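Local atomic coordinates of AvGluR1 ligand binding domain (Adineta vaga, PDB entry 4IO6), a protein that binds amino acids such as glutamate and methionine as the ligand-binding domain of a receptor that is probably a ligand-gated ion channel. Residues M107-R112 / E200-S205; K160-M165 / S177-G182. All coordinates share one frame; numbering follows the deposited sequence. Where two conformers were deposited one is given.

Contact 1 (M107-R112 / E200-S205)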
loop_
_atom_site.group_PDB
_atom_site.type_symbol
_atom_site.label_atom_id
_atom_site.label_comp_id
_atom_site.label_asym_id
_atom_site.label_seq_id
_atom_site.Cartn_x
_atom_site.Cartn_y
_atom_site.Cartn_z
ATOM N N MET A 107 -10.939 0.704 6.961
ATOM C CA MET A 107 -12.210 0.198 7.477
ATOM C C MET A 107 -13.278 1.270 7.540
ATOM O O MET A 107 -12.974 2.471 7.602
ATOM C CB MET A 107 -12.002 -0.422 8.861
ATOM C CG MET A 107 -11.248 -1.722 8.793
ATOM S SD MET A 107 -11.249 -2.598 10.397
ATOM C CE MET A 107 -9.854 -1.877 11.213
ATOM N N ARG A 108 -14.533 0.830 7.524
ATOM C CA ARG A 108 -15.692 1.696 7.692
ATOM C C ARG A 108 -16.598 1.140 8.786
ATOM O O ARG A 108 -16.609 -0.073 9.034
ATOM C CB ARG A 108 -16.543 1.767 6.411
ATOM C CG ARG A 108 -15.853 2.297 5.142
ATOM C CD ARG A 108 -15.526 3.771 5.161
ATOM N NE ARG A 108 -16.571 4.699 5.620
ATOM C CZ ARG A 108 -17.530 5.251 4.878
ATOM N NH1 ARG A 108 -17.667 4.943 3.592
ATOM N NH2 ARG A 108 -18.381 6.108 5.441
ATOM N N ILE A 109 -17.390 2.026 9.383
ATOM C CA ILE A 109 -18.458 1.651 10.294
ATOM C C ILE A 109 -19.714 1.279 9.496
ATOM O O ILE A 109 -20.151 2.050 8.631
ATOM C CB ILE A 109 -18.770 2.799 11.251
ATOM C CG1 ILE A 109 -17.510 3.167 12.035
ATOM C CG2 ILE A 109 -19.902 2.418 12.193
ATOM C CD1 ILE A 109 -17.606 4.501 12.748
ATOM N N LEU A 110 -20.239 0.084 9.778
ATOM C CA LEU A 110 -21.473 -0.457 9.187
ATOM C C LEU A 110 -22.633 -0.354 10.166
ATOM O O LEU A 110 -22.458 -0.664 11.330
ATOM C CB LEU A 110 -21.256 -1.940 8.908
ATOM C CG LEU A 110 -22.420 -2.659 8.225
ATOM C CD1 LEU A 110 -22.652 -2.155 6.784
ATOM C CD2 LEU A 110 -22.159 -4.175 8.203
ATOM N N MET A 111 -23.804 0.056 9.692
ATOM C CA MET A 111 -24.969 0.219 10.580
ATOM C C MET A 111 -26.250 0.122 9.788
ATOM O O MET A 111 -26.215 0.159 8.573
ATOM C CB MET A 111 -24.912 1.577 11.284
ATOM C CG MET A 111 -25.068 2.777 10.352
ATOM S SD MET A 111 -25.016 4.311 11.323
ATOM C CE MET A 111 -25.603 5.504 10.129
ATOM N N ARG A 112 -27.376 0.003 10.481
ATOM C CA ARG A 112 -28.682 0.078 9.826
ATOM C C ARG A 112 -28.938 1.516 9.415
ATOM O O ARG A 112 -28.598 2.443 10.138
ATOM C CB ARG A 112 -29.804 -0.338 10.790
ATOM C CG ARG A 112 -29.872 -1.810 11.120
ATOM C CD ARG A 112 -31.070 -2.115 12.034
ATOM N NE ARG A 112 -31.066 -1.290 13.253
ATOM C CZ ARG A 112 -30.326 -1.535 14.339
ATOM N NH1 ARG A 112 -29.519 -2.589 14.396
ATOM N NH2 ARG A 112 -30.388 -0.712 15.379
ATOM N N GLU A 200 -15.624 8.715 8.874
ATOM C CA GLU A 200 -14.384 8.701 8.126
ATOM C C GLU A 200 -13.817 7.292 8.088
ATOM O O GLU A 200 -14.070 6.490 8.991
ATOM C CB GLU A 200 -13.360 9.620 8.789
ATOM C CG GLU A 200 -13.627 11.100 8.575
ATOM C CD GLU A 200 -13.593 11.470 7.099
ATOM O OE1 GLU A 200 -12.500 11.390 6.489
ATOM O OE2 GLU A 200 -14.662 11.819 6.545
ATOM N N ASP A 201 -13.056 7.009 7.040
ATOM C CA ASP A 201 -12.304 5.768 6.962
ATOM C C ASP A 201 -11.387 5.718 8.185
ATOM O O ASP A 201 -11.052 6.751 8.783
ATOM C CB ASP A 201 -11.471 5.690 5.672
ATOM C CG ASP A 201 -12.252 6.121 4.421
ATOM O OD1 ASP A 201 -13.501 6.133 4.459
ATOM O OD2 ASP A 201 -11.615 6.442 3.394
ATOM N N PHE A 202 -10.982 4.523 8.574
ATOM C CA PHE A 202 -9.984 4.392 9.640
ATOM C C PHE A 202 -9.097 3.153 9.418
ATOM O O PHE A 202 -9.403 2.293 8.622
ATOM C CB PHE A 202 -10.636 4.373 11.027
ATOM C CG PHE A 202 -11.652 3.287 11.229
ATOM C CD1 PHE A 202 -12.936 3.415 10.720
ATOM C CD2 PHE A 202 -11.330 2.141 11.949
ATOM C CE1 PHE A 202 -13.862 2.400 10.908
ATOM C CE2 PHE A 202 -12.240 1.143 12.151
ATOM C CZ PHE A 202 -13.510 1.254 11.608
ATOM N N ASP A 203 -7.973 3.107 10.119
ATOM C CA ASP A 203 -7.051 1.971 10.043
ATOM C C ASP A 203 -6.566 1.690 8.622
ATOM O O ASP A 203 -6.678 0.560 8.101
ATOM C CB ASP A 203 -7.683 0.722 10.667
ATOM C CG ASP A 203 -6.656 -0.300 11.085
ATOM O OD1 ASP A 203 -5.675 0.111 11.732
ATOM O OD2 ASP A 203 -6.823 -1.502 10.752
ATOM N N LYS A 204 -6.008 2.715 7.987
ATOM C CA LYS A 204 -5.446 2.538 6.652
ATOM C C LYS A 204 -4.418 1.413 6.716
ATOM O O LYS A 204 -3.583 1.338 7.657
ATOM C CB LYS A 204 -4.791 3.838 6.173
ATOM C CG LYS A 204 -5.677 5.066 6.254
ATOM C CD LYS A 204 -6.288 5.444 4.918
ATOM C CE LYS A 204 -6.582 6.947 4.860
ATOM N NZ LYS A 204 -7.364 7.438 6.031
ATOM N N SER A 205 -4.504 0.508 5.745
ATOM C CA SER A 205 -3.729 -0.694 5.763
ATOM C C SER A 205 -3.575 -1.201 4.336
ATOM O O SER A 205 -3.860 -0.487 3.354
ATOM C CB SER A 205 -4.426 -1.743 6.652
ATOM O OG SER A 205 -5.777 -1.912 6.240
HETATM O O HOH W 1 -16.226 4.829 8.506
#

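Contact 2 (K160-M165 / S177-G182). With MET (methionine), chain C.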
loop_
_atom_site.group_PDB
_atom_site.type_symbol
_atom_site.label_atom_id
_atom_site.label_comp_id
_atom_site.label_asym_id
_atom_site.label_seq_id
_atom_site.Cartn_x
_atom_site.Cartn_y
_atom_site.Cartn_z
ATOM N N LYS A 160 -19.021 -14.575 14.494
ATOM C CA LYS A 160 -18.229 -15.654 13.923
ATOM C C LYS A 160 -18.071 -15.540 12.404
ATOM O O LYS A 160 -17.256 -16.250 11.792
ATOM C CB LYS A 160 -18.852 -17.009 14.237
ATOM C CG LYS A 160 -20.140 -17.310 13.473
ATOM C CD LYS A 160 -20.842 -18.562 14.038
ATOM C CE LYS A 160 -21.986 -19.048 13.141
ATOM N NZ LYS A 160 -22.615 -20.321 13.643
ATOM N N SER A 161 -18.833 -14.628 11.799
ATOM C CA SER A 161 -18.846 -14.512 10.347
ATOM C C SER A 161 -19.493 -13.212 9.922
ATOM O O SER A 161 -20.192 -12.557 10.695
ATOM C CB SER A 161 -19.632 -15.666 9.736
ATOM O OG SER A 161 -20.996 -15.560 10.100
ATOM N N ARG A 162 -19.305 -12.851 8.659
ATOM C CA ARG A 162 -20.024 -11.703 8.137
ATOM C C ARG A 162 -21.520 -11.959 8.174
ATOM O O ARG A 162 -22.282 -11.055 8.432
ATOM C CB ARG A 162 -19.584 -11.372 6.714
ATOM C CG ARG A 162 -18.222 -10.737 6.665
ATOM C CD ARG A 162 -17.867 -10.285 5.270
ATOM N NE ARG A 162 -16.526 -9.737 5.181
ATOM C CZ ARG A 162 -15.412 -10.436 4.984
ATOM N NH1 ARG A 162 -15.444 -11.768 4.883
ATOM N NH2 ARG A 162 -14.247 -9.789 4.975
ATOM N N GLN A 163 -21.946 -13.187 7.910
ATOM C CA GLN A 163 -23.374 -13.460 7.916
ATOM C C GLN A 163 -23.974 -13.210 9.308
ATOM O O GLN A 163 -25.065 -12.679 9.423
ATOM C CB GLN A 163 -23.675 -14.877 7.467
ATOM C CG GLN A 163 -25.166 -15.085 7.208
ATOM C CD GLN A 163 -25.661 -14.229 6.058
ATOM O OE1 GLN A 163 -25.020 -14.160 5.002
ATOM N NE2 GLN A 163 -26.784 -13.545 6.263
ATOM N N GLU A 164 -23.244 -13.576 10.359
ATOM C CA GLU A 164 -23.737 -13.326 11.701
ATOM C C GLU A 164 -23.790 -11.809 11.966
ATOM O O GLU A 164 -24.714 -11.319 12.634
ATOM C CB GLU A 164 -22.930 -14.070 12.790
ATOM C CG GLU A 164 -23.603 -13.955 14.156
ATOM C CD GLU A 164 -22.946 -14.711 15.318
ATOM O OE1 GLU A 164 -21.764 -15.091 15.232
ATOM O OE2 GLU A 164 -23.642 -14.899 16.357
ATOM N N MET A 165 -22.811 -11.083 11.432
ATOM C CA MET A 165 -22.789 -9.626 11.497
ATOM C C MET A 165 -24.056 -9.025 10.860
ATOM O O MET A 165 -24.762 -8.248 11.504
ATOM C CB MET A 165 -21.523 -9.066 10.820
ATOM C CG MET A 165 -21.400 -7.544 10.876
ATOM S SD MET A 165 -19.830 -7.048 10.059
ATOM C CE MET A 165 -20.154 -7.459 8.347
ATOM N N SER A 177 -21.079 -2.397 13.358
ATOM C CA SER A 177 -19.875 -3.228 13.250
ATOM C C SER A 177 -18.869 -2.531 12.328
ATOM O O SER A 177 -19.052 -1.371 11.944
ATOM C CB SER A 177 -20.211 -4.640 12.749
ATOM O OG SER A 177 -19.152 -5.539 12.968
ATOM N N PHE A 178 -17.779 -3.220 12.027
ATOM C CA PHE A 178 -16.719 -2.687 11.155
ATOM C C PHE A 178 -16.561 -3.598 9.952
ATOM O O PHE A 178 -16.666 -4.830 10.080
ATOM C CB PHE A 178 -15.359 -2.667 11.854
ATOM C CG PHE A 178 -15.290 -1.858 13.126
ATOM C CD1 PHE A 178 -16.109 -0.774 13.345
ATOM C CD2 PHE A 178 -14.336 -2.190 14.093
ATOM C CE1 PHE A 178 -16.001 -0.040 14.530
ATOM C CE2 PHE A 178 -14.207 -1.459 15.260
ATOM C CZ PHE A 178 -15.024 -0.391 15.482
ATOM N N MET A 179 -16.281 -2.996 8.796
ATOM C CA MET A 179 -15.938 -3.732 7.596
ATOM C C MET A 179 -14.785 -3.046 6.878
ATOM O O MET A 179 -14.610 -1.842 6.977
ATOM C CB MET A 179 -17.105 -3.791 6.602
ATOM C CG MET A 179 -18.231 -4.732 7.006
ATOM S SD MET A 179 -19.465 -4.974 5.704
ATOM C CE MET A 179 -18.581 -6.020 4.543
ATOM N N ASP A 180 -14.037 -3.820 6.078
ATOM C CA ASP A 180 -13.109 -3.244 5.098
ATOM C C ASP A 180 -13.899 -2.460 4.040
ATOM O O ASP A 180 -15.028 -2.816 3.707
ATOM C CB ASP A 180 -12.308 -4.342 4.397
ATOM C CG ASP A 180 -11.360 -5.095 5.316
ATOM O OD1 ASP A 180 -10.784 -4.494 6.267
ATOM O OD2 ASP A 180 -11.194 -6.319 5.095
ATOM N N ILE A 181 -13.307 -1.401 3.515
ATOM C CA ILE A 181 -14.028 -0.483 2.635
ATOM C C ILE A 181 -14.540 -1.128 1.352
ATOM O O ILE A 181 -15.667 -0.866 0.944
ATOM C CB ILE A 181 -13.149 0.763 2.362
ATOM C CG1 ILE A 181 -13.935 1.822 1.618
ATOM C CG2 ILE A 181 -11.835 0.402 1.679
ATOM C CD1 ILE A 181 -13.320 3.197 1.723
ATOM N N GLY A 182 -13.742 -1.982 0.732
ATOM C CA GLY A 182 -14.126 -2.547 -0.556
ATOM C C GLY A 182 -15.368 -3.394 -0.437
ATOM O O GLY A 182 -16.347 -3.206 -1.177
HETATM N N MET C . -9.268 -7.891 6.245
HETATM C CA MET C . -9.585 -8.205 7.654
HETATM C C MET C . -8.562 -9.149 8.228
HETATM O O MET C . -7.637 -9.628 7.509
HETATM C CB MET C . -10.988 -8.798 7.829
HETATM C CG MET C . -12.052 -7.737 7.888
HETATM S SD MET C . -11.854 -6.818 9.478
HETATM C CE MET C . -12.786 -5.323 9.113
HETATM O OXT MET C . -8.608 -9.492 9.416
#

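Contact 1 (M107-R112 / E200-S205)
Glu200 O accepts a hydrogen bond from a water, which itself accepts from Arg108 NE, in plane at the guanidinium edge, and from Ile109 N. In the conformer described, Asp201 OD1 lies 3.6 Å from Arg108 NE but well out of the guanidinium plane, so any attraction is one of charge alone, and doubtful given a second conformer; bends at chi2 and chi3 fold the arginine back here. Phe202 pairs with Met107 in antiparallel, hydrogen-bonded fashion, Met107 N to Phe202 O at 2.8 Å and nearly straight (173°), Phe202 N to Met107 O at 3.0 Å. This bridge joins neighbouring strands of the central sheet in one lobe of the clamshell-shaped, periplasmic-binding-protein-like domain. With chi1 at 58°, CG of Phe202 sits between its own backbone N and carbonyl carbon, and the ring swings back over the partner strand. Met107 CB lies over one face of the Phe202 ring, 3.8 Å from its centroid, while Ile109 CG1 touches Phe202 CE1 at 3.9 Å. The chain turns a corner at Asp203, whose OD2 approaches Met107 CE to 3.1 Å, the two side chains running side by side; Met107 also touches the bound methionine.

Contact 2 (K160-M165 / S177-G182)
Helix 162-170 packs against strand 176-180 beside the amino acid pocket of the clamshell, and the contact runs from a buried pair of methionines to the ligand itself. Met165 carries most of it. With CG anti to the backbone N (chi1 -178°) and the next torsion also extended, its chain reaches straight from the helix to the strand. There Met165 SD lies 3.3 Å from Ser177 OG, a hydroxyl that is hydrogen-bonded to Gly134 O. A bend at chi3 then turns the methyl toward Met179: Met165 CE rests 3.6 Å from Met179 CG and almost as near its sulfur, the two thioethers crossing at a slant. Arg162, one turn earlier, sends an extended chain along the same side of the helix toward the pocket. Met179 CE comes up to the edge of the guanidinium, near its plane, at 4.3 Å from Arg162 NE, while Arg162 NH2 makes a salt bridge to Asp85 and donates a hydrogen bond to Tyr67 OH. At the helix start Ser161 is the N-cap, its OG accepting from Glu164 N at 3.0 Å; Glu164 OE1 in turn accepts from Lys160 N, so Glu164 is bonded to the residues ahead of the helix through both its backbone N and its carboxylate.

On the strand side, Asp180 grips the ligand: its OD2 takes a hydrogen bond of 2.7 Å from the amino N of the bound methionine. Arg162 NH2 stays 4.6 Å from Asp180 OD2, near enough that its charge may help stabilise the carboxylate. Thr87, Arg92 and Ala140 also bind the methionine, and an acidic side chain holding the ligand's amino group is characteristic of the ionotropic glutamate receptor ligand-binding domain.

In the fold
After the N-terminal strands and helices the chain reaches strand 103-112, which carries the first half of contact 1 and borders strand 176-180 of contact 2. It then runs through helix 140-149 and strand 157-159 into helix 162-170, turns back along strand 176-180, and so closes contact 2 across a short loop of 11 residues. Helix 181-190 and strand 195-198 follow before strand 200-211 returns to strand 103-112 and closes contact 1. Contact 2 is therefore nested inside the larger loop of contact 1. Strand 103-112 joins them, pairing with 200-211 and, through Arg108 N to Met179 O and Leu110 N to Ser177 O, with 176-180. Phe202 and Phe178 meet edge-to-face between the contacts.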